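Local coordinates for protein alpha-galactosidase (Lactobacillus brevis, PDB 3MI6) that probably hydrolyses terminal, non-reducing alpha-D-galactose residues from alpha-galactosides such as galactose oligosaccharides and galactomannans, at residues A8-H13 / F23-N28; M50-R55 / P66-A71; I100-Y105 / D140-L145; I160-K165 / L180-D185. All coordinates share one frame; numbering follows the deposited sequence.

Contact 1 (A8-H13 / F23-N28); sequences ANLTFH and FQIMKN
Phe12 and Phe23 form a hydrogen-bonded pair of the antiparallel beta hairpin made by strands 11-15 and 19-25. Their backbones are joined twice, Phe12 N giving its hydrogen to Phe23 O (2.8 Å) and Phe23 N to Phe12 O (2.8 Å). Two residues on, past the non-hydrogen-bonded pair of Thr11 with Gln24, Ile25 N reaches Leu10 O at 3.0 Å. Leu10 and Thr11 both face Asn6 on the other flank, a G1 beta bulge.

The two phenylalanines project from the same face of the hairpin. Phe23 has its CG between the backbone N and the carbonyl carbon (chi1 63°), which folds the ring back so that one face lies against Phe12, with Phe12 CB 3.9 Å from the centroid of the Phe23 ring. The rings themselves are nearly parallel (19°) but slid apart and hardly overlap. At the edge of the Phe12 ring, CE2 meets Ile25 CG1 at 3.8 Å, and Ile25 CB in turn rests on Leu10 CB (3.7 Å). An alanine at Phe23 is likely to leave Phe12 CB without the ring face it packs on and to open a gap in this apolar row. On the opposite face Gln24 extends past Thr11, whose OG1 is hydrogen-bonded to Pro44 O.

The phenylalanine face is covered by another sheet: Leu134 of strand 132-140 touches both rings, Tyr151 stacks on Phe23, Tyr108 meets Phe12 edge-to-face, and Phe138 and Tyr105 touch Ile25. Strands 4-6 and 31-36 flank the hairpin in its own four-stranded sheet.

Contact 2 (M50-R55 / P66-A71); sequences MSQEWR and PNFQPA
Trp54 and Asn67 bring their backbones together with CA atoms 4.6 Å apart, in two irregular segments that share no direct backbone hydrogen bond. A water bridges them instead, donating to Glu53 O at 2.9 Å and to Asn67 O at 3.2 Å. Asn67 O also takes a weak, bent hydrogen bond from Gln52 NE2 (3.1 Å). The Gln52 chain, extended beyond CG, carries its amide to the Phe68 ring, where OE1 lies 3.7 Å from Phe68 CD2 with amide and ring planes 53° apart. A leucine in place of Gln52 has no amide donor and would probably leave Asn67 O without its direct side-chain partner from segment 50-55. Trp54, its CG anti to the backbone N (chi1 166°), turns an indole edge to Pro66: CE3 is 3.9 Å from Pro66 CB, and Asn67 ND2 lies at the same ring's edge.

Glu53 points away from segment 66-71. Its OE1 is gripped by both NH1 and NH2 of Arg55, the NH1 distance being 3.2 Å, and Thr716 OG1 of the second subunit hydrogen-bonds to Glu53 OE1 and Arg55 NH2. The chemistry thus divides: the Gln52 bond, the bridging water and the packing of Trp54 on Pro66 join the two segments, while the charged pair faces the second subunit.

Contact 3 (I100-Y105 / D140-L145); sequences ITELTY and DRITGL
Hydrogen bonds to the backbone of Glu102 hold the two segments together from both ends of one residue. Glu102 N binds Asp140 OD1 at 2.7 Å, approaching on the syn side but 34° out of the carboxylate plane, while Glu102 O accepts from Arg141 N at 3.2 Å. Asp140, paired with Leu103 without backbone bonds between them, has its CG anti to the backbone N (chi1 -179°), which places the carboxylate over its own turn. There OD2 takes the hydroxyl of Thr143 OG1 on its anti lone pair (2.7 Å), and OD1 receives a weak bond from Ile142 N. One carboxylate therefore ties the turn internally and to segment 100-105.

The charged contact is a weak salt bridge, Glu102 OE1 to Arg141 NE at 3.4 Å. OE1 lies at the edge of the guanidinium, in its plane, although the two flat groups are turned 64° apart; Thr104 OG1 sits over a guanidinium face. Glu102 OE2 is engaged by Lys82 and by Thr439 N of the third subunit.

The closest apolar contact is made by Ile142 CD1, which meets Ile100 CG2 at 3.8 Å and lies beside the Glu102 carboxylate.

The contact lies at one end of a large antiparallel sheet, joining the start of its outermost strand 103-112 to the turn between strands 132-140 and 146-154. Thr101 leans on strand 90-93, and Thr143 and Leu145 touch Leu174 of strand 174-186.

Contact 4 (I160-K165 / L180-D185); sequences IVKSAK and LSSQLD
Lys162 NZ reaches across to Ser182 OG, 3.2 Å away, in a weak hydrogen bond. It also donates to a water at 2.6 Å, and that water accepts from Gln183 N at 2.7 Å, so the ammonium group is linked to the second strand both directly and through solvent. Lys162 CE lies beside the same hydroxyl, 3.5 Å from Ser182 OG. The lysine chain is bent at its third torsion (59°), which brings NZ to the serine. Ser182, with OG anti to its N (chi1 166°), offers its oxygen to this side. Farther along, the contact is looser, with Ala164 CB 4.3 Å from Leu180 O.

In the next shell, Lys162 NZ is hydrogen-bonded to Tyr21 OH, and Glu76 makes a long, weak ion pair with it; the hydroxyl and the carboxylate give the buried ammonium further polar company, which would be expected to favour its charged form. Ser181 OG is held by Pro294 O, and the chain turns a corner at Ser181, where Ser181 and Ser182 both face Thr274 in a classic beta bulge.

Strand 159-167 is bonded within its own sheet to strands 146-154 and 290-301, whereas Ser182 packs on Thr274 of strand 270-274 in another. Side chains joining two antiparallel sheets in this way fit the beta-supersandwich of family 36 N-terminal domains.

How the contacts relate
The contacts follow one another along the chain, none enclosing another, and all lie on one side of its centre, in the N-terminal beta-rich part, away from the predicted substrate-binding residues. Contact 1 lies between its neighbours, its centre about 17 Å from those of contacts 2 and 4 and about 18 Å from that of contact 3. It touches contact 2 through Met26 on Met50 and Phe68, and contact 3 through Leu10 and Ile25 on Tyr105, but does not touch contact 4. Contacts 3 and 4 share the nine-stranded sheet, centres about 19 Å apart. Contact 4 lies deepest, whereas contacts 2 and 3 reach other subunits, so this region contributes to the tetramer as well as to its own fold.

Contact 1 (A8-H13 / F23-N28)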
loop_
_atom_site.group_PDB
_atom_site.type_symbol
_atom_site.label_atom_id
_atom_site.label_comp_id
_atom_site.label_asym_id
_atom_site.label_seq_id
_atom_site.Cartn_x
_atom_site.Cartn_y
_atom_site.Cartn_z
ATOM N N ALA D 8 -21.278 11.126 43.473
ATOM C CA ALA D 8 -21.670 12.515 43.328
ATOM C C ALA D 8 -21.865 12.918 41.866
ATOM O O ALA D 8 -22.646 13.819 41.567
ATOM C CB ALA D 8 -20.638 13.404 43.990
ATOM N N ASN D 9 -21.144 12.257 40.964
ATOM C CA ASN D 9 -21.248 12.532 39.527
ATOM C C ASN D 9 -21.641 11.319 38.699
ATOM O O ASN D 9 -21.806 11.417 37.479
ATOM C CB ASN D 9 -19.937 13.082 38.978
ATOM C CG ASN D 9 -19.627 14.441 39.505
ATOM O OD1 ASN D 9 -20.043 15.445 38.933
ATOM N ND2 ASN D 9 -18.893 14.491 40.608
ATOM N N LEU D 10 -21.778 10.180 39.363
ATOM C CA LEU D 10 -22.163 8.955 38.682
ATOM C C LEU D 10 -21.170 8.662 37.551
ATOM O O LEU D 10 -21.541 8.320 36.418
ATOM C CB LEU D 10 -23.615 9.033 38.186
ATOM C CG LEU D 10 -24.703 9.225 39.258
ATOM C CD1 LEU D 10 -26.092 9.251 38.639
ATOM C CD2 LEU D 10 -24.622 8.146 40.302
ATOM N N THR D 11 -19.897 8.814 37.899
ATOM C CA THR D 11 -18.792 8.450 37.042
ATOM C C THR D 11 -18.258 7.079 37.438
ATOM O O THR D 11 -17.716 6.892 38.527
ATOM C CB THR D 11 -17.663 9.450 37.167
ATOM O OG1 THR D 11 -18.160 10.757 36.875
ATOM C CG2 THR D 11 -16.566 9.104 36.199
ATOM N N PHE D 12 -18.423 6.121 36.537
ATOM C CA PHE D 12 -17.945 4.772 36.733
ATOM C C PHE D 12 -16.684 4.592 35.933
ATOM O O PHE D 12 -16.639 4.892 34.741
ATOM C CB PHE D 12 -19.013 3.783 36.290
ATOM C CG PHE D 12 -20.319 3.998 36.974
ATOM C CD1 PHE D 12 -20.632 3.299 38.127
ATOM C CD2 PHE D 12 -21.212 4.944 36.500
ATOM C CE1 PHE D 12 -21.821 3.516 38.772
ATOM C CE2 PHE D 12 -22.403 5.162 37.142
ATOM C CZ PHE D 12 -22.711 4.446 38.280
ATOM N N HIS D 13 -15.668 4.084 36.613
ATOM C CA HIS D 13 -14.340 4.006 36.085
ATOM C C HIS D 13 -13.772 2.659 36.495
ATOM O O HIS D 13 -13.522 2.406 37.661
ATOM C CB HIS D 13 -13.535 5.156 36.678
ATOM C CG HIS D 13 -12.147 5.291 36.135
ATOM N ND1 HIS D 13 -11.340 4.208 35.852
ATOM C CD2 HIS D 13 -11.402 6.393 35.875
ATOM C CE1 HIS D 13 -10.166 4.636 35.421
ATOM N NE2 HIS D 13 -10.179 5.958 35.422
ATOM N N PHE D 23 -16.991 5.378 32.037
ATOM C CA PHE D 23 -18.224 5.990 31.541
ATOM C C PHE D 23 -18.961 6.804 32.600
ATOM O O PHE D 23 -18.630 6.737 33.780
ATOM C CB PHE D 23 -19.156 4.959 30.895
ATOM C CG PHE D 23 -19.660 3.891 31.835
ATOM C CD1 PHE D 23 -18.865 2.806 32.164
ATOM C CD2 PHE D 23 -20.951 3.953 32.349
ATOM C CE1 PHE D 23 -19.330 1.814 32.999
ATOM C CE2 PHE D 23 -21.427 2.955 33.198
ATOM C CZ PHE D 23 -20.614 1.885 33.520
ATOM N N GLN D 24 -19.971 7.556 32.165
ATOM C CA GLN D 24 -20.672 8.496 33.029
ATOM C C GLN D 24 -22.168 8.559 32.729
ATOM O O GLN D 24 -22.579 8.577 31.566
ATOM C CB GLN D 24 -20.064 9.889 32.877
ATOM C CG GLN D 24 -20.600 10.919 33.852
ATOM C CD GLN D 24 -19.922 12.281 33.698
ATOM O OE1 GLN D 24 -19.567 12.699 32.588
ATOM N NE2 GLN D 24 -19.750 12.985 34.817
ATOM N N ILE D 25 -22.985 8.593 33.781
ATOM C CA ILE D 25 -24.413 8.839 33.611
ATOM C C ILE D 25 -24.606 10.300 33.249
ATOM O O ILE D 25 -23.989 11.192 33.838
ATOM C CB ILE D 25 -25.217 8.499 34.864
ATOM C CG1 ILE D 25 -25.054 7.021 35.205
ATOM C CG2 ILE D 25 -26.678 8.791 34.638
ATOM C CD1 ILE D 25 -25.470 6.093 34.076
HETATM N N MSE D 26 -25.466 10.549 32.277
HETATM C CA MSE D 26 -25.540 11.873 31.693
HETATM C C MSE D 26 -26.846 12.631 31.928
HETATM O O MSE D 26 -27.838 12.089 32.433
HETATM C CB MSE D 26 -25.262 11.774 30.203
HETATM C CG MSE D 26 -23.910 11.158 29.892
HETATM SE SE MSE D 26 -23.355 11.757 28.138
HETATM C CE MSE D 26 -24.837 11.068 27.047
ATOM N N LYS D 27 -26.813 13.905 31.556
ATOM C CA LYS D 27 -27.949 14.804 31.683
ATOM C C LYS D 27 -29.279 14.103 31.382
ATOM O O LYS D 27 -30.217 14.178 32.175
ATOM C CB LYS D 27 -27.734 16.005 30.761
ATOM C CG LYS D 27 -28.762 17.097 30.872
ATOM C CD LYS D 27 -28.565 18.157 29.781
ATOM C CE LYS D 27 -27.303 19.008 29.999
ATOM N NZ LYS D 27 -27.414 19.933 31.170
ATOM N N ASN D 28 -29.360 13.405 30.254
ATOM C CA ASN D 28 -30.626 12.800 29.847
ATOM C C ASN D 28 -30.902 11.438 30.459
ATOM O O ASN D 28 -31.909 10.818 30.137
ATOM C CB ASN D 28 -30.719 12.678 28.337
ATOM C CG ASN D 28 -29.837 11.579 27.793
ATOM O OD1 ASN D 28 -28.940 11.077 28.481
ATOM N ND2 ASN D 28 -30.083 11.199 26.543
#

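Contact 2 (M50-R55 / P66-A71)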
loop_
_atom_site.group_PDB
_atom_site.type_symbol
_atom_site.label_atom_id
_atom_site.label_comp_id
_atom_site.label_asym_id
_atom_site.label_seq_id
_atom_site.Cartn_x
_atom_site.Cartn_y
_atom_site.Cartn_z
HETATM N N MSE D 50 -15.486 15.225 27.944
HETATM C CA MSE D 50 -16.923 15.177 27.705
HETATM C C MSE D 50 -17.471 16.432 27.038
HETATM O O MSE D 50 -18.688 16.634 26.982
HETATM C CB MSE D 50 -17.662 14.907 29.019
HETATM C CG MSE D 50 -17.609 13.456 29.451
HETATM SE SE MSE D 50 -18.447 12.275 28.116
HETATM C CE MSE D 50 -20.289 12.442 28.725
ATOM N N SER D 51 -16.579 17.269 26.523
ATOM C CA SER D 51 -16.988 18.512 25.890
ATOM C C SER D 51 -18.015 18.276 24.780
ATOM O O SER D 51 -17.998 17.243 24.112
ATOM C CB SER D 51 -15.772 19.252 25.339
ATOM O OG SER D 51 -14.775 19.392 26.333
ATOM N N GLN D 52 -18.902 19.245 24.582
ATOM C CA GLN D 52 -19.957 19.136 23.583
ATOM C C GLN D 52 -20.040 20.397 22.757
ATOM O O GLN D 52 -20.040 21.497 23.307
ATOM C CB GLN D 52 -21.306 18.907 24.262
ATOM C CG GLN D 52 -21.307 17.763 25.251
ATOM C CD GLN D 52 -22.702 17.273 25.558
ATOM O OE1 GLN D 52 -22.882 16.312 26.306
ATOM N NE2 GLN D 52 -23.702 17.926 24.972
ATOM N N GLU D 53 -20.121 20.246 21.439
ATOM C CA GLU D 53 -20.236 21.406 20.557
ATOM C C GLU D 53 -21.387 21.256 19.580
ATOM O O GLU D 53 -21.695 20.156 19.149
ATOM C CB GLU D 53 -18.932 21.641 19.788
ATOM C CG GLU D 53 -17.768 22.149 20.638
ATOM C CD GLU D 53 -16.474 22.304 19.850
ATOM O OE1 GLU D 53 -16.350 21.697 18.757
ATOM O OE2 GLU D 53 -15.582 23.031 20.340
ATOM N N TRP D 54 -22.016 22.368 19.223
ATOM C CA TRP D 54 -23.082 22.342 18.232
ATOM C C TRP D 54 -22.567 21.974 16.848
ATOM O O TRP D 54 -21.656 22.622 16.327
ATOM C CB TRP D 54 -23.790 23.692 18.161
ATOM C CG TRP D 54 -24.670 23.869 16.937
ATOM C CD1 TRP D 54 -24.283 24.329 15.708
ATOM C CD2 TRP D 54 -26.078 23.613 16.840
ATOM N NE1 TRP D 54 -25.359 24.370 14.855
ATOM C CE2 TRP D 54 -26.472 23.936 15.523
ATOM C CE3 TRP D 54 -27.042 23.142 17.735
ATOM C CZ2 TRP D 54 -27.791 23.796 15.080
ATOM C CZ3 TRP D 54 -28.355 23.008 17.295
ATOM C CH2 TRP D 54 -28.715 23.333 15.979
ATOM N N ARG D 55 -23.162 20.925 16.274
ATOM C CA ARG D 55 -23.014 20.572 14.857
ATOM C C ARG D 55 -24.377 20.714 14.155
ATOM O O ARG D 55 -25.414 20.533 14.789
ATOM C CB ARG D 55 -22.475 19.143 14.713
ATOM C CG ARG D 55 -21.054 18.964 15.209
ATOM C CD ARG D 55 -20.093 19.895 14.475
ATOM N NE ARG D 55 -18.698 19.629 14.832
ATOM C CZ ARG D 55 -18.002 20.296 15.750
ATOM N NH1 ARG D 55 -18.551 21.292 16.426
ATOM N NH2 ARG D 55 -16.747 19.957 15.990
ATOM N N PRO D 66 -29.231 22.891 23.011
ATOM C CA PRO D 66 -29.050 22.694 21.567
ATOM C C PRO D 66 -27.833 21.814 21.300
ATOM O O PRO D 66 -27.811 21.056 20.335
ATOM C CB PRO D 66 -28.798 24.116 21.038
ATOM C CG PRO D 66 -29.347 25.026 22.082
ATOM C CD PRO D 66 -29.119 24.311 23.388
ATOM N N ASN D 67 -26.844 21.906 22.177
ATOM C CA ASN D 67 -25.567 21.259 21.949
ATOM C C ASN D 67 -25.509 19.826 22.468
ATOM O O ASN D 67 -24.517 19.126 22.259
ATOM C CB ASN D 67 -24.427 22.099 22.547
ATOM C CG ASN D 67 -24.446 23.563 22.073
ATOM O OD1 ASN D 67 -23.783 24.416 22.665
ATOM N ND2 ASN D 67 -25.200 23.850 21.014
ATOM N N PHE D 68 -26.554 19.386 23.156
ATOM C CA PHE D 68 -26.661 17.973 23.494
ATOM C C PHE D 68 -27.229 17.257 22.277
ATOM O O PHE D 68 -28.411 17.377 21.979
ATOM C CB PHE D 68 -27.547 17.753 24.721
ATOM C CG PHE D 68 -27.377 16.400 25.364
ATOM C CD1 PHE D 68 -28.012 15.288 24.847
ATOM C CD2 PHE D 68 -26.592 16.248 26.496
ATOM C CE1 PHE D 68 -27.864 14.041 25.445
ATOM C CE2 PHE D 68 -26.434 15.007 27.099
ATOM C CZ PHE D 68 -27.069 13.902 26.575
ATOM N N GLN D 69 -26.366 16.545 21.556
ATOM C CA GLN D 69 -26.743 15.876 20.313
ATOM C C GLN D 69 -26.218 14.450 20.312
ATOM O O GLN D 69 -25.005 14.238 20.267
ATOM C CB GLN D 69 -26.200 16.639 19.100
ATOM C CG GLN D 69 -26.825 18.013 18.925
ATOM C CD GLN D 69 -26.220 18.816 17.782
ATOM O OE1 GLN D 69 -26.898 19.129 16.795
ATOM N NE2 GLN D 69 -24.948 19.165 17.915
ATOM N N PRO D 70 -27.134 13.466 20.369
ATOM C CA PRO D 70 -26.776 12.040 20.439
ATOM C C PRO D 70 -25.872 11.565 19.287
ATOM O O PRO D 70 -25.149 10.582 19.479
ATOM C CB PRO D 70 -28.136 11.336 20.382
ATOM C CG PRO D 70 -29.108 12.354 20.899
ATOM C CD PRO D 70 -28.594 13.676 20.415
ATOM N N ALA D 71 -25.914 12.242 18.134
ATOM C CA ALA D 71 -25.053 11.925 16.978
ATOM C C ALA D 71 -23.554 12.147 17.226
ATOM O O ALA D 71 -22.712 11.496 16.605
ATOM C CB ALA D 71 -25.499 12.711 15.739
HETATM O O HOH W 1 -23.379 17.814 19.623
#

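Contact 3 (I100-Y105 / D140-L145)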
loop_
_atom_site.group_PDB
_atom_site.type_symbol
_atom_site.label_atom_id
_atom_site.label_comp_id
_atom_site.label_asym_id
_atom_site.label_seq_id
_atom_site.Cartn_x
_atom_site.Cartn_y
_atom_site.Cartn_z
ATOM N N ILE D 100 -39.632 3.231 20.173
ATOM C CA ILE D 100 -38.882 4.199 20.949
ATOM C C ILE D 100 -38.607 3.680 22.352
ATOM O O ILE D 100 -39.449 3.027 22.964
ATOM C CB ILE D 100 -39.601 5.537 21.024
ATOM C CG1 ILE D 100 -39.967 6.005 19.621
ATOM C CG2 ILE D 100 -38.735 6.561 21.705
ATOM C CD1 ILE D 100 -38.893 5.759 18.596
ATOM N N THR D 101 -37.410 3.954 22.852
ATOM C CA THR D 101 -37.056 3.564 24.201
ATOM C C THR D 101 -36.261 4.655 24.869
ATOM O O THR D 101 -35.284 5.141 24.313
ATOM C CB THR D 101 -36.244 2.278 24.213
ATOM O OG1 THR D 101 -37.122 1.177 23.963
ATOM C CG2 THR D 101 -35.599 2.081 25.567
ATOM N N GLU D 102 -36.671 5.059 26.062
ATOM C CA GLU D 102 -35.910 6.087 26.769
ATOM C C GLU D 102 -35.332 5.591 28.076
ATOM O O GLU D 102 -35.974 5.682 29.118
ATOM C CB GLU D 102 -36.755 7.329 27.001
ATOM C CG GLU D 102 -37.014 8.091 25.736
ATOM C CD GLU D 102 -38.176 9.030 25.856
ATOM O OE1 GLU D 102 -38.481 9.446 26.994
ATOM O OE2 GLU D 102 -38.785 9.355 24.812
ATOM N N LEU D 103 -34.117 5.059 28.016
ATOM C CA LEU D 103 -33.461 4.604 29.228
ATOM C C LEU D 103 -33.159 5.776 30.146
ATOM O O LEU D 103 -32.829 6.879 29.687
ATOM C CB LEU D 103 -32.182 3.848 28.912
ATOM C CG LEU D 103 -32.394 2.493 28.251
ATOM C CD1 LEU D 103 -31.048 1.856 27.992
ATOM C CD2 LEU D 103 -33.259 1.604 29.129
ATOM N N THR D 104 -33.301 5.524 31.443
ATOM C CA THR D 104 -33.008 6.500 32.460
ATOM C C THR D 104 -32.429 5.752 33.636
ATOM O O THR D 104 -33.101 4.892 34.218
ATOM C CB THR D 104 -34.268 7.188 32.943
ATOM O OG1 THR D 104 -34.901 7.853 31.845
ATOM C CG2 THR D 104 -33.917 8.202 34.005
ATOM N N TYR D 105 -31.182 6.080 33.976
ATOM C CA TYR D 105 -30.484 5.491 35.117
ATOM C C TYR D 105 -31.299 5.602 36.404
ATOM O O TYR D 105 -31.979 6.607 36.653
ATOM C CB TYR D 105 -29.111 6.161 35.296
ATOM C CG TYR D 105 -28.392 5.819 36.585
ATOM C CD1 TYR D 105 -27.656 4.647 36.706
ATOM C CD2 TYR D 105 -28.437 6.674 37.677
ATOM C CE1 TYR D 105 -26.988 4.330 37.883
ATOM C CE2 TYR D 105 -27.771 6.365 38.867
ATOM C CZ TYR D 105 -27.052 5.190 38.965
ATOM O OH TYR D 105 -26.391 4.880 40.136
ATOM N N ASP D 140 -36.892 2.307 31.600
ATOM C CA ASP D 140 -37.511 3.021 30.502
ATOM C C ASP D 140 -38.729 3.848 30.961
ATOM O O ASP D 140 -39.721 3.301 31.470
ATOM C CB ASP D 140 -37.928 2.012 29.440
ATOM C CG ASP D 140 -38.573 2.661 28.238
ATOM O OD1 ASP D 140 -38.153 3.790 27.863
ATOM O OD2 ASP D 140 -39.490 2.023 27.664
ATOM N N ARG D 141 -38.644 5.164 30.777
ATOM C CA ARG D 141 -39.764 6.067 31.041
ATOM C C ARG D 141 -41.014 5.748 30.213
ATOM O O ARG D 141 -42.114 6.184 30.552
ATOM C CB ARG D 141 -39.360 7.522 30.772
ATOM C CG ARG D 141 -38.176 8.010 31.596
ATOM C CD ARG D 141 -38.016 9.525 31.514
ATOM N NE ARG D 141 -37.498 9.971 30.223
ATOM C CZ ARG D 141 -36.299 10.522 30.058
ATOM N NH1 ARG D 141 -35.502 10.696 31.112
ATOM N NH2 ARG D 141 -35.899 10.911 28.849
ATOM N N ILE D 142 -40.848 5.005 29.124
ATOM C CA ILE D 142 -41.961 4.728 28.221
ATOM C C ILE D 142 -42.672 3.390 28.467
ATOM O O ILE D 142 -43.895 3.309 28.358
ATOM C CB ILE D 142 -41.529 4.796 26.736
ATOM C CG1 ILE D 142 -40.991 6.184 26.393
ATOM C CG2 ILE D 142 -42.689 4.446 25.833
ATOM C CD1 ILE D 142 -40.675 6.373 24.926
ATOM N N THR D 143 -41.932 2.340 28.793
ATOM C CA THR D 143 -42.563 1.028 28.850
ATOM C C THR D 143 -42.409 0.363 30.197
ATOM O O THR D 143 -43.093 -0.616 30.482
ATOM C CB THR D 143 -42.015 0.074 27.770
ATOM O OG1 THR D 143 -40.685 -0.340 28.118
ATOM C CG2 THR D 143 -42.004 0.758 26.412
ATOM N N GLY D 144 -41.501 0.880 31.014
ATOM C CA GLY D 144 -41.285 0.313 32.331
ATOM C C GLY D 144 -40.286 -0.826 32.382
ATOM O O GLY D 144 -39.910 -1.276 33.467
ATOM N N LEU D 145 -39.868 -1.293 31.207
ATOM C CA LEU D 145 -38.804 -2.284 31.073
ATOM C C LEU D 145 -37.595 -1.860 31.886
ATOM O O LEU D 145 -37.274 -0.675 31.962
ATOM C CB LEU D 145 -38.403 -2.413 29.601
ATOM C CG LEU D 145 -37.065 -3.078 29.263
ATOM C CD1 LEU D 145 -37.282 -4.429 28.635
ATOM C CD2 LEU D 145 -36.282 -2.212 28.320
#

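Contact 4 (I160-K165 / L180-D185)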
loop_
_atom_site.group_PDB
_atom_site.type_symbol
_atom_site.label_atom_id
_atom_site.label_comp_id
_atom_site.label_asym_id
_atom_site.label_seq_id
_atom_site.Cartn_x
_atom_site.Cartn_y
_atom_site.Cartn_z
ATOM N N ILE D 160 -12.124 -6.970 30.669
ATOM C CA ILE D 160 -13.410 -6.519 31.178
ATOM C C ILE D 160 -14.457 -7.342 30.467
ATOM O O ILE D 160 -14.417 -7.435 29.250
ATOM C CB ILE D 160 -13.637 -5.053 30.824
ATOM C CG1 ILE D 160 -12.746 -4.158 31.700
ATOM C CG2 ILE D 160 -15.099 -4.683 30.985
ATOM C CD1 ILE D 160 -12.539 -2.763 31.177
ATOM N N VAL D 161 -15.369 -7.964 31.219
ATOM C CA VAL D 161 -16.449 -8.788 30.652
ATOM C C VAL D 161 -17.781 -8.067 30.730
ATOM O O VAL D 161 -18.137 -7.560 31.782
ATOM C CB VAL D 161 -16.638 -10.108 31.424
ATOM C CG1 VAL D 161 -17.829 -10.881 30.867
ATOM C CG2 VAL D 161 -15.402 -10.955 31.367
ATOM N N LYS D 162 -18.535 -8.044 29.639
ATOM C CA LYS D 162 -19.790 -7.293 29.609
ATOM C C LYS D 162 -20.980 -8.154 29.250
ATOM O O LYS D 162 -20.842 -9.134 28.523
ATOM C CB LYS D 162 -19.687 -6.122 28.628
ATOM C CG LYS D 162 -18.711 -5.039 29.065
ATOM C CD LYS D 162 -18.475 -4.026 27.971
ATOM C CE LYS D 162 -19.744 -3.346 27.549
ATOM N NZ LYS D 162 -19.408 -2.289 26.580
ATOM N N SER D 163 -22.147 -7.795 29.784
ATOM C CA SER D 163 -23.412 -8.369 29.323
ATOM C C SER D 163 -24.582 -7.425 29.560
ATOM O O SER D 163 -24.407 -6.310 30.049
ATOM C CB SER D 163 -23.698 -9.721 29.973
ATOM O OG SER D 163 -24.159 -9.570 31.306
ATOM N N ALA D 164 -25.779 -7.886 29.210
ATOM C CA ALA D 164 -26.994 -7.129 29.456
ATOM C C ALA D 164 -28.086 -8.089 29.873
ATOM O O ALA D 164 -28.139 -9.220 29.393
ATOM C CB ALA D 164 -27.404 -6.351 28.211
ATOM N N LYS D 165 -28.939 -7.646 30.793
ATOM C CA LYS D 165 -30.085 -8.427 31.251
ATOM C C LYS D 165 -31.293 -7.537 31.242
ATOM O O LYS D 165 -31.288 -6.484 31.875
ATOM C CB LYS D 165 -29.864 -8.923 32.669
ATOM C CG LYS D 165 -30.988 -9.775 33.197
ATOM C CD LYS D 165 -30.773 -10.086 34.668
ATOM C CE LYS D 165 -31.205 -11.504 35.018
ATOM N NZ LYS D 165 -31.214 -11.728 36.493
ATOM N N LEU D 180 -27.863 -6.857 21.689
ATOM C CA LEU D 180 -26.417 -7.052 21.645
ATOM C C LEU D 180 -25.832 -7.196 23.042
ATOM O O LEU D 180 -26.468 -6.844 24.026
ATOM C CB LEU D 180 -25.726 -5.921 20.901
ATOM C CG LEU D 180 -25.542 -6.034 19.381
ATOM C CD1 LEU D 180 -26.009 -7.357 18.855
ATOM C CD2 LEU D 180 -26.216 -4.876 18.646
ATOM N N SER D 181 -24.613 -7.715 23.119
ATOM C CA SER D 181 -23.982 -7.970 24.401
ATOM C C SER D 181 -23.059 -6.862 24.834
ATOM O O SER D 181 -22.820 -6.689 26.023
ATOM C CB SER D 181 -23.193 -9.263 24.354
ATOM O OG SER D 181 -24.072 -10.328 24.101
ATOM N N SER D 182 -22.521 -6.123 23.876
ATOM C CA SER D 182 -21.571 -5.074 24.188
ATOM C C SER D 182 -21.547 -4.027 23.101
ATOM O O SER D 182 -21.600 -4.349 21.908
ATOM C CB SER D 182 -20.172 -5.655 24.350
ATOM O OG SER D 182 -19.207 -4.615 24.322
ATOM N N GLN D 183 -21.479 -2.768 23.514
ATOM C CA GLN D 183 -21.246 -1.680 22.585
ATOM C C GLN D 183 -20.039 -0.930 23.070
ATOM O O GLN D 183 -19.889 -0.724 24.271
ATOM C CB GLN D 183 -22.435 -0.742 22.548
ATOM C CG GLN D 183 -22.123 0.587 21.944
ATOM C CD GLN D 183 -23.378 1.379 21.709
ATOM O OE1 GLN D 183 -24.413 0.808 21.395
ATOM N NE2 GLN D 183 -23.298 2.698 21.848
ATOM N N LEU D 184 -19.161 -0.550 22.148
ATOM C CA LEU D 184 -18.023 0.298 22.477
ATOM C C LEU D 184 -17.901 1.413 21.472
ATOM O O LEU D 184 -17.721 1.168 20.284
ATOM C CB LEU D 184 -16.707 -0.483 22.529
ATOM C CG LEU D 184 -15.504 0.464 22.690
ATOM C CD1 LEU D 184 -15.663 1.366 23.945
ATOM C CD2 LEU D 184 -14.126 -0.244 22.670
ATOM N N ASP D 185 -17.991 2.643 21.948
ATOM C CA ASP D 185 -17.735 3.777 21.085
ATOM C C ASP D 185 -16.340 4.328 21.351
ATOM O O ASP D 185 -15.979 4.584 22.503
ATOM C CB ASP D 185 -18.791 4.863 21.286
ATOM C CG ASP D 185 -20.154 4.480 20.718
ATOM O OD1 ASP D 185 -20.224 3.572 19.852
ATOM O OD2 ASP D 185 -21.158 5.103 21.127
HETATM O O HOH W 2 -21.907 -1.707 25.963
#